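Local coordinates for putative cytoplasmic protein (Enterobacter cloacae, PDB 4HFL) that is a type VI secretion effector of the Tae4 amidase family and probably cleaves amide bonds in the peptidoglycan of rival bacteria, at residues R62-L67 / R90-V95. Sequence-based numbering, arbitrary orientation.
Sequences RMSYVL and RYMFRV
Tyr91 turns the edge of its ring to Tyr65, with Tyr91 CE1 3.6 Å from Tyr65 CA. Tyr65 CB meets the same edge in the ring plane, 3.7 Å from Tyr91 CE1, and the two tyrosine side chains extend in the same direction next to each other. Tyr91 CD1 lies 3.5 Å from Ser64 CB. The hydroxyls part to different acids: Tyr91 OH bonds Asp87, Tyr65 OH bonds Glu30. Tyr91 OH also lies near the plane of the Tyr65 ring, at its edge, 3.8 Å from Tyr65 CD1.

One hydrogen bond joins the segments. Met92 N donates to Ser64 OG over 3.0 Å, moderately bent at 148°. With OG beside its own backbone N (chi1 -65°), the serine also bonds the carbonyl of Pro60 one turn earlier, so the buried hydroxyl ties the helix to the backbone of Met92. Met92 CB packs 3.6 Å from Ser64 OG, and its extended chain continues to Phe101.

The axes of helix segment 62-67 and strand 90-92 come within 7.0 Å, at 142° between their N-to-C directions, roughly antiparallel. The strand pairs with 82-84 in a small antiparallel hairpin, while helix 95-106 touches Ser64 and Met92, and helix 21-30 packs against Tyr65.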
ATOM      1  N   ARG A  62       4.942   2.543   3.617  1.00 20.21           N
ATOM      2  CA  ARG A  62       5.570   2.251   2.335  1.00 27.79           C
ATOM      3  C   ARG A  62       4.742   2.855   1.217  1.00 31.16           C
ATOM      4  O   ARG A  62       5.250   3.623   0.390  1.00 28.32           O
ATOM      5  CB  ARG A  62       5.612   0.741   2.094  1.00 31.70           C
ATOM      6  CG  ARG A  62       6.657  -0.032   2.883  1.00 34.37           C
ATOM      7  CD  ARG A  62       6.822  -1.423   2.273  1.00 36.13           C
ATOM      8  NE  ARG A  62       7.499  -2.343   3.181  1.00 41.70           N
ATOM      9  CZ  ARG A  62       6.917  -3.386   3.763  1.00 45.00           C
ATOM     10  NH1 ARG A  62       5.638  -3.653   3.525  1.00 41.44           N
ATOM     11  NH2 ARG A  62       7.611  -4.164   4.587  1.00 47.14           N
ATOM     12  N   MET A  63       3.460   2.498   1.184  1.00 26.29           N
ATOM     13  CA  MET A  63       2.596   2.982   0.100  1.00 19.33           C
ATOM     14  C   MET A  63       2.434   4.506   0.088  1.00 20.68           C
ATOM     15  O   MET A  63       2.270   5.126  -0.979  1.00 19.88           O
ATOM     16  CB  MET A  63       1.237   2.302   0.189  1.00 13.58           C
ATOM     17  CG  MET A  63       1.282   0.826  -0.174  1.00 20.46           C
ATOM     18  SD  MET A  63       2.023   0.421  -1.790  1.00 34.15           S
ATOM     19  CE  MET A  63       1.244   1.628  -2.883  1.00 17.75           C
ATOM     20  N   SER A  64       2.480   5.106   1.277  1.00 20.86           N
ATOM     21  CA  SER A  64       2.469   6.567   1.394  1.00 22.24           C
ATOM     22  C   SER A  64       3.720   7.146   0.764  1.00 25.40           C
ATOM     23  O   SER A  64       3.652   8.173   0.076  1.00 26.83           O
ATOM     24  CB  SER A  64       2.380   6.990   2.867  1.00 25.76           C
ATOM     25  OG  SER A  64       1.141   6.582   3.435  1.00 27.24           O
ATOM     26  N   TYR A  65       4.867   6.501   0.995  1.00 25.12           N
ATOM     27  CA  TYR A  65       6.125   6.970   0.387  1.00 29.30           C
ATOM     28  C   TYR A  65       6.038   6.874  -1.147  1.00 28.76           C
ATOM     29  O   TYR A  65       6.388   7.828  -1.878  1.00 27.13           O
ATOM     30  CB  TYR A  65       7.325   6.174   0.932  1.00 31.87           C
ATOM     31  CG  TYR A  65       8.633   6.424   0.199  1.00 33.13           C
ATOM     32  CD1 TYR A  65       9.461   7.478   0.557  1.00 33.14           C
ATOM     33  CD2 TYR A  65       9.045   5.597  -0.844  1.00 27.29           C
ATOM     34  CE1 TYR A  65      10.651   7.714  -0.103  1.00 37.24           C
ATOM     35  CE2 TYR A  65      10.242   5.834  -1.523  1.00 29.49           C
ATOM     36  CZ  TYR A  65      11.040   6.891  -1.145  1.00 36.63           C
ATOM     37  OH  TYR A  65      12.237   7.137  -1.803  1.00 33.31           O
ATOM     38  N   VAL A  66       5.555   5.728  -1.634  1.00 23.16           N
ATOM     39  CA  VAL A  66       5.392   5.536  -3.082  1.00 20.90           C
ATOM     40  C   VAL A  66       4.510   6.619  -3.689  1.00 18.80           C
ATOM     41  O   VAL A  66       4.893   7.260  -4.676  1.00 22.63           O
ATOM     42  CB  VAL A  66       4.805   4.131  -3.410  1.00 29.03           C
ATOM     43  CG1 VAL A  66       4.353   4.048  -4.866  1.00 23.31           C
ATOM     44  CG2 VAL A  66       5.838   3.049  -3.104  1.00 28.22           C
ATOM     45  N   LEU A  67       3.328   6.817  -3.113  1.00 18.18           N
ATOM     46  CA  LEU A  67       2.402   7.821  -3.641  1.00 17.26           C
ATOM     47  C   LEU A  67       2.997   9.225  -3.571  1.00 22.90           C
ATOM     48  O   LEU A  67       2.880   9.984  -4.520  1.00 21.58           O
ATOM     49  CB  LEU A  67       1.075   7.783  -2.901  1.00 20.33           C
ATOM     50  CG  LEU A  67       0.247   6.508  -3.108  1.00 20.04           C
ATOM     51  CD1 LEU A  67      -0.970   6.522  -2.217  1.00 21.87           C
ATOM     52  CD2 LEU A  67      -0.171   6.401  -4.549  1.00 16.86           C
ATOM     53  N   ARG A  90       3.431  13.773   4.319  1.00 35.58           N
ATOM     54  CA  ARG A  90       2.510  13.030   5.177  1.00 41.06           C
ATOM     55  C   ARG A  90       2.481  11.524   4.895  1.00 38.77           C
ATOM     56  O   ARG A  90       2.506  11.082   3.736  1.00 29.18           O
ATOM     57  CB  ARG A  90       1.096  13.619   5.085  1.00 45.26           C
ATOM     58  CG  ARG A  90       0.979  15.037   5.642  1.00 54.58           C
ATOM     59  CD  ARG A  90      -0.281  15.722   5.136  1.00 61.41           C
ATOM     60  NE  ARG A  90      -0.477  17.040   5.739  1.00 73.54           N
ATOM     61  CZ  ARG A  90      -0.000  18.178   5.233  1.00 78.25           C
ATOM     62  NH1 ARG A  90       0.711  18.162   4.110  1.00 79.25           N
ATOM     63  NH2 ARG A  90      -0.229  19.332   5.852  1.00 77.17           N
ATOM     64  N   TYR A  91       2.423  10.744   5.972  1.00 33.90           N
ATOM     65  CA  TYR A  91       2.443   9.293   5.891  1.00 32.88           C
ATOM     66  C   TYR A  91       1.287   8.692   6.682  1.00 35.39           C
ATOM     67  O   TYR A  91       1.119   8.996   7.875  1.00 30.26           O
ATOM     68  CB  TYR A  91       3.791   8.771   6.403  1.00 34.46           C
ATOM     69  CG  TYR A  91       4.927   9.125   5.466  1.00 35.59           C
ATOM     70  CD1 TYR A  91       5.286   8.276   4.430  1.00 35.23           C
ATOM     71  CD2 TYR A  91       5.622  10.321   5.599  1.00 33.71           C
ATOM     72  CE1 TYR A  91       6.327   8.608   3.554  1.00 35.26           C
ATOM     73  CE2 TYR A  91       6.654  10.652   4.737  1.00 35.55           C
ATOM     74  CZ  TYR A  91       6.996   9.794   3.716  1.00 31.68           C
ATOM     75  OH  TYR A  91       8.027  10.125   2.860  1.00 32.73           O
ATOM     76  N   MET A  92       0.474   7.874   6.009  1.00 35.82           N
ATOM     77  CA  MET A  92      -0.587   7.121   6.681  1.00 30.31           C
ATOM     78  C   MET A  92       0.047   5.912   7.351  1.00 34.01           C
ATOM     79  O   MET A  92       1.058   5.402   6.867  1.00 31.46           O
ATOM     80  CB  MET A  92      -1.671   6.653   5.697  1.00 24.76           C
ATOM     81  CG  MET A  92      -2.327   7.750   4.858  1.00 24.61           C
ATOM     82  SD  MET A  92      -3.735   7.141   3.870  1.00 30.19           S
ATOM     83  CE  MET A  92      -4.002   8.618   2.869  1.00 28.34           C
ATOM     84  N   PHE A  93      -0.540   5.462   8.463  1.00 32.75           N
ATOM     85  CA  PHE A  93       0.021   4.348   9.217  1.00 32.01           C
ATOM     86  C   PHE A  93      -1.048   3.277   9.527  1.00 34.39           C
ATOM     87  O   PHE A  93      -0.747   2.269  10.175  1.00 31.49           O
ATOM     88  CB  PHE A  93       0.699   4.850  10.498  1.00 33.09           C
ATOM     89  CG  PHE A  93      -0.212   5.640  11.396  1.00 37.63           C
ATOM     90  CD1 PHE A  93      -0.967   4.999  12.375  1.00 41.46           C
ATOM     91  CD2 PHE A  93      -0.320   7.017  11.260  1.00 36.02           C
ATOM     92  CE1 PHE A  93      -1.810   5.715  13.208  1.00 42.39           C
ATOM     93  CE2 PHE A  93      -1.155   7.743  12.092  1.00 42.72           C
ATOM     94  CZ  PHE A  93      -1.910   7.085  13.067  1.00 40.20           C
ATOM     95  N   ARG A  94      -2.273   3.502   9.037  1.00 34.52           N
ATOM     96  CA  ARG A  94      -3.355   2.508   9.092  1.00 33.76           C
ATOM     97  C   ARG A  94      -3.707   1.997   7.693  1.00 29.56           C
ATOM     98  O   ARG A  94      -3.991   2.781   6.772  1.00 20.99           O
ATOM     99  CB  ARG A  94      -4.604   3.096   9.751  1.00 36.03           C
ATOM    100  CG  ARG A  94      -4.466   3.292  11.249  1.00 43.82           C
ATOM    101  CD  ARG A  94      -5.560   4.195  11.789  1.00 52.14           C
ATOM    102  NE  ARG A  94      -5.152   4.851  13.032  1.00 59.90           N
ATOM    103  CZ  ARG A  94      -5.903   5.715  13.710  1.00 60.34           C
ATOM    104  NH1 ARG A  94      -7.114   6.028  13.271  1.00 58.26           N
ATOM    105  NH2 ARG A  94      -5.446   6.266  14.828  1.00 62.39           N
ATOM    106  N   VAL A  95      -3.703   0.680   7.523  1.00 30.21           N
ATOM    107  CA  VAL A  95      -3.903   0.128   6.186  1.00 27.96           C
ATOM    108  C   VAL A  95      -5.313   0.397   5.634  1.00 28.73           C
ATOM    109  O   VAL A  95      -5.493   0.568   4.423  1.00 25.36           O
ATOM    110  CB  VAL A  95      -3.502  -1.368   6.110  1.00 37.35           C
ATOM    111  CG1 VAL A  95      -4.562  -2.261   6.756  1.00 35.51           C
ATOM    112  CG2 VAL A  95      -3.254  -1.774   4.670  1.00 31.32           C
TER